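Local coordinates for Alpha/beta hydrolase fold protein (Ochrobactrum, PDB 4G9E) that opens the lactone ring of N-acyl homoserine lactones, bacterial signalling molecules, and here binds the ring-opened N-butanoyl-L-homoserine, at residues R162-E167 with E219-L224; N4-E9 with I15-S20. All coordinates share one frame; numbering follows the deposited sequence. Where two conformers were deposited one is given.

Contact 1: R162-E167 with E219-L224; sequences RSTCGE and EPFVEL. With C4L (N-butanoyl-L-homoserine), chain C.
Phe221 and Ser163 meet through van der Waals contact. In one of its two conformers, Ser163 OG lies 3.4 Å from Phe221 CZ, at the edge of the ring and near its plane. The hydroxyl bonds back into its own helix, chiefly to the carbonyl oxygen of Ser159, with that of Tyr160 also in range. Thr164 approaches the same end of the ring obliquely, with its methyl CG2 3.8 Å from Phe221 CE2. The Phe221 CG sits beside its backbone N, anti to the carbonyl carbon (chi1 -65°), which sends the ring towards helix 154-165.

One face of the ring serves the ligand. The hydroxyl O3 of N-butanoyl-L-homoserine lies over that face near the rim, 3.7 Å from Phe221 CE1. Thr164 CG2 comes within 4.0 Å of ligand O1. Replacing Phe221 by an alanine would probably leave ligand O3 without its aromatic cover and open a gap beside Ser163 and Thr164.

Hydrogen bonds fix the loop itself. Glu219 OE2 accepts from two backbone donors. Phe221 N, at 2.9 Å, meets it nearly along the C-O bond. Val222 N, at 3.0 Å, comes from above the carboxylate plane. The other oxygen, OE1, is bonded to His248 ND1. Glu219, His248 and Ser102 have the geometry of a Ser-His-Glu triad, consistent with the catalytic site of the alpha/beta hydrolase fold, and Phe221 and Thr164 line the adjoining ligand pocket.

Contact 2: N4-E9 with I15-S20; sequences NYHELE and IAVRES
Asn4-Glu9 and Ile15-Ser20 pair as the two antiparallel strands of a beta hairpin. The short strand axes run at 148° and approach to 4.6 Å. Three hydrogen-bonded pairs, Asn4 with Glu19, His6 with Val17 and Leu8 with Ile15, each give two backbone bonds. The Leu8 N to Ile15 O bond, at 2.8 Å, is nearly straight at 168°. Tyr5 with Arg18 and Glu7 with Ala16 are the non-hydrogen-bonded pairs between them. There CA-H...O contacts add to the pairing, as from Glu7 CA to Ile15 O at 3.3 Å.

His6, Leu8, Ile15, Val17 and Glu19 share one face with Asn4. Val17 CB lies over a face of the His6 imidazole in a CH-pi contact, 4.2 Å from its centroid. Val17 CG2 meets Leu8 CD1 at 3.9 Å. Helix 77-91 packs on this face against His6, Leu8 and Ile15. The carboxylate of Glu19 forms a salt bridge to Arg53.

The other face carries Tyr5, Glu7, Ala16 and Arg18. With chi1 at 175°, Tyr5 CG points away from its own N, and this carries the ring obliquely across to Ala16, with Tyr5 CE1 3.7 Å from Ala16 CB. Arg18 CG comes up at the ring edge, while its guanidinium goes on to a salt bridge with Asp58. The Tyr5 hydroxyl donates to Glu7 OE2, on the same strand, at its anti lone pair, and Glu7 OE1 pairs with Arg14. At the Asn4 end, one water accepts from Asn4 ND2 at 2.8 Å and donates to Ser20 O at 2.9 Å.

Contacts 1 and 2 lie on opposite sides of the chain's centre. Their centres are about 28 Å apart, and they share no strand or helix. Both are partly buried. Contact 1 joins helix 154-165 to the loop after strand 211-216, beside the ligand. Contact 2 lies at one margin of the central sheet, where strand 4-10 is outermost and strand 13-19 links it to strand 52-57. Their chemistry differs accordingly. Contact 1 is small and made by side-chain packing round one aromatic ring. Contact 2 buries nearly four times the surface, is built on a ladder of backbone bonds, and its charged side chains make salt bridges to residues outside the two segments.

Contact 1: R162-E167 with E219-L224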
loop_
_atom_site.group_PDB
_atom_site.type_symbol
_atom_site.label_atom_id
_atom_site.label_comp_id
_atom_site.label_asym_id
_atom_site.label_seq_id
_atom_site.Cartn_x
_atom_site.Cartn_y
_atom_site.Cartn_z
ATOM N N ARG A 162 -12.213 -7.859 8.698
ATOM C CA ARG A 162 -12.547 -6.954 9.788
ATOM C C ARG A 162 -11.298 -6.335 10.413
ATOM O O ARG A 162 -11.276 -5.146 10.706
ATOM C CB ARG A 162 -13.396 -7.663 10.844
ATOM C CG ARG A 162 -14.815 -7.948 10.382
ATOM C CD ARG A 162 -15.674 -8.457 11.524
ATOM N NE ARG A 162 -17.048 -8.729 11.099
ATOM C CZ ARG A 162 -18.001 -7.810 10.988
ATOM N NH1 ARG A 162 -17.739 -6.545 11.280
ATOM N NH2 ARG A 162 -19.220 -8.156 10.589
ATOM N N SER A 163 -10.258 -7.137 10.612
ATOM C CA SER A 163 -9.055 -6.634 11.268
ATOM C C SER A 163 -8.237 -5.707 10.366
ATOM O O SER A 163 -7.692 -4.709 10.827
ATOM C CB SER A 163 -8.191 -7.786 11.783
ATOM O OG SER A 163 -7.805 -8.643 10.726
ATOM N N THR A 164 -8.149 -6.029 9.080
ATOM C CA THR A 164 -7.399 -5.173 8.165
ATOM C C THR A 164 -8.118 -3.866 7.848
ATOM O O THR A 164 -7.475 -2.828 7.716
ATOM C CB THR A 164 -7.025 -5.873 6.835
ATOM O OG1 THR A 164 -8.210 -6.319 6.165
ATOM C CG2 THR A 164 -6.064 -7.030 7.072
ATOM N N CYS A 165 -9.442 -3.904 7.734
ATOM C CA CYS A 165 -10.175 -2.738 7.245
ATOM C C CYS A 165 -10.738 -1.853 8.346
ATOM O O CYS A 165 -10.969 -0.668 8.126
ATOM C CB CYS A 165 -11.289 -3.162 6.290
ATOM S SG CYS A 165 -10.678 -3.903 4.776
ATOM N N GLY A 166 -10.952 -2.427 9.522
ATOM C CA GLY A 166 -11.460 -1.667 10.646
ATOM C C GLY A 166 -12.875 -1.155 10.453
ATOM O O GLY A 166 -13.602 -1.575 9.547
ATOM N N GLU A 167 -13.274 -0.233 11.321
ATOM C CA GLU A 167 -14.614 0.343 11.277
ATOM C C GLU A 167 -14.690 1.452 10.244
ATOM O O GLU A 167 -13.812 2.307 10.197
ATOM C CB GLU A 167 -14.981 0.935 12.638
ATOM C CG GLU A 167 -15.019 -0.057 13.776
ATOM C CD GLU A 167 -16.094 -1.110 13.602
ATOM O OE1 GLU A 167 -17.014 -0.910 12.777
ATOM O OE2 GLU A 167 -16.018 -2.141 14.300
ATOM N N GLU A 219 -3.359 0.371 15.837
ATOM C CA GLU A 219 -2.819 -0.615 14.901
ATOM C C GLU A 219 -2.774 -2.008 15.517
ATOM O O GLU A 219 -2.082 -2.215 16.512
ATOM C CB GLU A 219 -1.399 -0.213 14.506
ATOM C CG GLU A 219 -1.245 0.199 13.066
ATOM C CD GLU A 219 -1.483 -0.945 12.091
ATOM O OE1 GLU A 219 -1.603 -0.661 10.882
ATOM O OE2 GLU A 219 -1.548 -2.118 12.518
ATOM N N PRO A 220 -3.497 -2.975 14.924
ATOM C CA PRO A 220 -3.469 -4.352 15.437
ATOM C C PRO A 220 -2.345 -5.204 14.848
ATOM O O PRO A 220 -2.087 -6.289 15.374
ATOM C CB PRO A 220 -4.819 -4.909 14.985
ATOM C CG PRO A 220 -5.111 -4.170 13.723
ATOM C CD PRO A 220 -4.550 -2.783 13.909
ATOM N N PHE A 221 -1.705 -4.732 13.781
ATOM C CA PHE A 221 -0.686 -5.517 13.086
ATOM C C PHE A 221 0.720 -4.967 13.264
ATOM O O PHE A 221 1.685 -5.724 13.289
ATOM C CB PHE A 221 -0.981 -5.588 11.585
ATOM C CG PHE A 221 -2.239 -6.320 11.243
ATOM C CD1 PHE A 221 -2.308 -7.697 11.353
ATOM C CD2 PHE A 221 -3.345 -5.638 10.787
ATOM C CE1 PHE A 221 -3.472 -8.375 11.033
ATOM C CE2 PHE A 221 -4.509 -6.311 10.470
ATOM C CZ PHE A 221 -4.575 -7.677 10.592
ATOM N N VAL A 222 0.836 -3.649 13.356
ATOM C CA VAL A 222 2.140 -2.998 13.329
ATOM C C VAL A 222 2.566 -2.496 14.698
ATOM O O VAL A 222 1.781 -1.880 15.410
ATOM C CB VAL A 222 2.141 -1.820 12.345
ATOM C CG1 VAL A 222 3.506 -1.156 12.305
ATOM C CG2 VAL A 222 1.743 -2.301 10.959
ATOM N N GLU A 223 3.814 -2.772 15.064
ATOM C CA GLU A 223 4.380 -2.251 16.304
ATOM C C GLU A 223 4.798 -0.797 16.127
ATOM O O GLU A 223 5.833 -0.518 15.521
ATOM C CB GLU A 223 5.584 -3.084 16.732
ATOM C CG GLU A 223 5.233 -4.501 17.100
ATOM C CD GLU A 223 4.618 -4.634 18.483
ATOM O OE1 GLU A 223 4.125 -3.633 19.057
ATOM O OE2 GLU A 223 4.633 -5.765 18.997
ATOM N N LEU A 224 4.004 0.128 16.652
ATOM C CA LEU A 224 4.291 1.544 16.462
ATOM C C LEU A 224 5.596 1.965 17.133
ATOM O O LEU A 224 6.267 2.885 16.659
ATOM C CB LEU A 224 3.125 2.406 16.949
ATOM C CG LEU A 224 1.812 2.151 16.211
ATOM C CD1 LEU A 224 0.735 3.083 16.728
ATOM C CD2 LEU A 224 1.998 2.321 14.710
HETATM O O1 C4L C . -2.806 -5.472 5.403
HETATM C C4 C4L C . -1.781 -5.987 4.894
HETATM O O2 C4L C . -1.397 -5.747 3.727
HETATM C C3 C4L C . -0.969 -6.969 5.706
HETATM C C2 C4L C . -1.142 -6.729 7.211
HETATM C C1 C4L C . -0.755 -7.946 8.037
HETATM O O3 C4L C . -1.737 -8.981 7.879
HETATM N N1 C4L C . 0.464 -6.896 5.400
HETATM C C5 C4L C . 1.091 -7.825 4.673
HETATM O O4 C4L C . 0.533 -8.815 4.217
HETATM C C6 C4L C . 2.569 -7.619 4.435
HETATM C C7 C4L C . 3.314 -8.916 4.733
HETATM C C8 C4L C . 3.222 -9.319 6.200
#

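Contact 2: N4-E9 with I15-S20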
loop_
_atom_site.group_PDB
_atom_site.type_symbol
_atom_site.label_atom_id
_atom_site.label_comp_id
_atom_site.label_asym_id
_atom_site.label_seq_id
_atom_site.Cartn_x
_atom_site.Cartn_y
_atom_site.Cartn_z
ATOM N N ASN A 4 -13.003 6.913 -13.268
ATOM C CA ASN A 4 -12.802 6.215 -14.524
ATOM C C ASN A 4 -12.102 4.887 -14.305
ATOM O O ASN A 4 -10.988 4.838 -13.783
ATOM C CB ASN A 4 -12.045 7.103 -15.505
ATOM C CG ASN A 4 -12.888 8.272 -15.985
ATOM O OD1 ASN A 4 -14.037 8.095 -16.397
ATOM N ND2 ASN A 4 -12.332 9.476 -15.908
ATOM N N TYR A 5 -12.789 3.818 -14.690
ATOM C CA TYR A 5 -12.287 2.464 -14.555
ATOM C C TYR A 5 -11.835 1.961 -15.914
ATOM O O TYR A 5 -12.534 2.129 -16.913
ATOM C CB TYR A 5 -13.391 1.553 -14.019
ATOM C CG TYR A 5 -13.001 0.095 -13.963
ATOM C CD1 TYR A 5 -12.472 -0.454 -12.804
ATOM C CD2 TYR A 5 -13.153 -0.729 -15.070
ATOM C CE1 TYR A 5 -12.110 -1.783 -12.743
ATOM C CE2 TYR A 5 -12.789 -2.061 -15.021
ATOM C CZ TYR A 5 -12.269 -2.581 -13.854
ATOM O OH TYR A 5 -11.907 -3.906 -13.796
ATOM N N HIS A 6 -10.665 1.340 -15.955
ATOM C CA HIS A 6 -10.231 0.697 -17.182
ATOM C C HIS A 6 -9.222 -0.400 -16.877
ATOM O O HIS A 6 -8.706 -0.478 -15.771
ATOM C CB HIS A 6 -9.709 1.724 -18.199
ATOM C CG HIS A 6 -8.478 2.457 -17.760
ATOM N ND1 HIS A 6 -8.470 3.355 -16.713
ATOM C CD2 HIS A 6 -7.217 2.443 -18.252
ATOM C CE1 HIS A 6 -7.253 3.848 -16.570
ATOM N NE2 HIS A 6 -6.474 3.313 -17.493
ATOM N N GLU A 7 -8.970 -1.267 -17.848
ATOM C CA GLU A 7 -8.090 -2.406 -17.634
ATOM C C GLU A 7 -6.894 -2.357 -18.570
ATOM O O GLU A 7 -7.011 -1.959 -19.729
ATOM C CB GLU A 7 -8.871 -3.712 -17.793
ATOM C CG GLU A 7 -9.947 -3.862 -16.729
ATOM C CD GLU A 7 -10.947 -4.953 -17.027
ATOM O OE1 GLU A 7 -10.923 -5.515 -18.144
ATOM O OE2 GLU A 7 -11.765 -5.249 -16.130
ATOM N N LEU A 8 -5.741 -2.745 -18.038
ATOM C CA LEU A 8 -4.501 -2.777 -18.798
ATOM C C LEU A 8 -4.045 -4.209 -19.011
ATOM O O LEU A 8 -4.056 -5.013 -18.083
ATOM C CB LEU A 8 -3.402 -2.035 -18.046
ATOM C CG LEU A 8 -3.603 -0.545 -17.777
ATOM C CD1 LEU A 8 -2.451 -0.001 -16.939
ATOM C CD2 LEU A 8 -3.738 0.225 -19.085
ATOM N N GLU A 9 -3.631 -4.519 -20.233
ATOM C CA GLU A 9 -2.994 -5.795 -20.508
ATOM C C GLU A 9 -1.504 -5.652 -20.228
ATOM O O GLU A 9 -0.784 -4.979 -20.969
ATOM C CB GLU A 9 -3.236 -6.225 -21.957
ATOM C CG GLU A 9 -4.678 -6.599 -22.259
ATOM C CD GLU A 9 -5.131 -7.855 -21.529
ATOM O OE1 GLU A 9 -4.272 -8.574 -20.975
ATOM O OE2 GLU A 9 -6.352 -8.123 -21.514
ATOM N N ILE A 15 -4.710 -5.884 -15.528
ATOM C CA ILE A 15 -4.776 -5.134 -14.284
ATOM C C ILE A 15 -5.847 -4.050 -14.338
ATOM O O ILE A 15 -5.889 -3.230 -15.257
ATOM C CB ILE A 15 -3.397 -4.550 -13.902
ATOM C CG1 ILE A 15 -2.431 -5.694 -13.577
ATOM C CG2 ILE A 15 -3.524 -3.593 -12.721
ATOM C CD1 ILE A 15 -1.027 -5.245 -13.253
ATOM N N ALA A 16 -6.729 -4.079 -13.345
ATOM C CA ALA A 16 -7.793 -3.094 -13.225
ATOM C C ALA A 16 -7.236 -1.803 -12.632
ATOM O O ALA A 16 -6.448 -1.839 -11.685
ATOM C CB ALA A 16 -8.900 -3.637 -12.351
ATOM N N VAL A 17 -7.659 -0.665 -13.183
ATOM C CA VAL A 17 -7.189 0.644 -12.742
ATOM C C VAL A 17 -8.367 1.596 -12.552
ATOM O O VAL A 17 -9.214 1.718 -13.432
ATOM C CB VAL A 17 -6.229 1.272 -13.778
ATOM C CG1 VAL A 17 -5.739 2.628 -13.298
ATOM C CG2 VAL A 17 -5.049 0.347 -14.049
ATOM N N ARG A 18 -8.418 2.253 -11.398
ATOM C CA ARG A 18 -9.404 3.299 -11.139
ATOM C C ARG A 18 -8.669 4.617 -11.089
ATOM O O ARG A 18 -7.622 4.709 -10.457
ATOM C CB ARG A 18 -10.070 3.080 -9.784
ATOM C CG ARG A 18 -10.843 1.800 -9.680
ATOM C CD ARG A 18 -11.146 1.459 -8.234
ATOM N NE ARG A 18 -11.584 0.076 -8.132
ATOM C CZ ARG A 18 -10.755 -0.965 -8.130
ATOM N NH1 ARG A 18 -9.443 -0.778 -8.210
ATOM N NH2 ARG A 18 -11.240 -2.196 -8.047
ATOM N N GLU A 19 -9.222 5.638 -11.734
ATOM C CA GLU A 19 -8.619 6.961 -11.693
ATOM C C GLU A 19 -9.670 8.018 -11.412
ATOM O O GLU A 19 -10.769 7.992 -11.974
ATOM C CB GLU A 19 -7.937 7.308 -13.016
ATOM C CG GLU A 19 -6.818 6.372 -13.404
ATOM C CD GLU A 19 -6.096 6.809 -14.662
ATOM O OE1 GLU A 19 -5.735 7.998 -14.762
ATOM O OE2 GLU A 19 -5.890 5.968 -15.557
ATOM N N SER A 20 -9.330 8.960 -10.546
ATOM C CA SER A 20 -10.161 10.141 -10.379
ATOM C C SER A 20 -9.907 11.114 -11.535
ATOM O O SER A 20 -8.985 10.924 -12.332
ATOM C CB SER A 20 -9.866 10.818 -9.045
ATOM O OG SER A 20 -8.631 11.512 -9.093
HETATM O O HOH W 1 -9.694 9.922 -15.005
#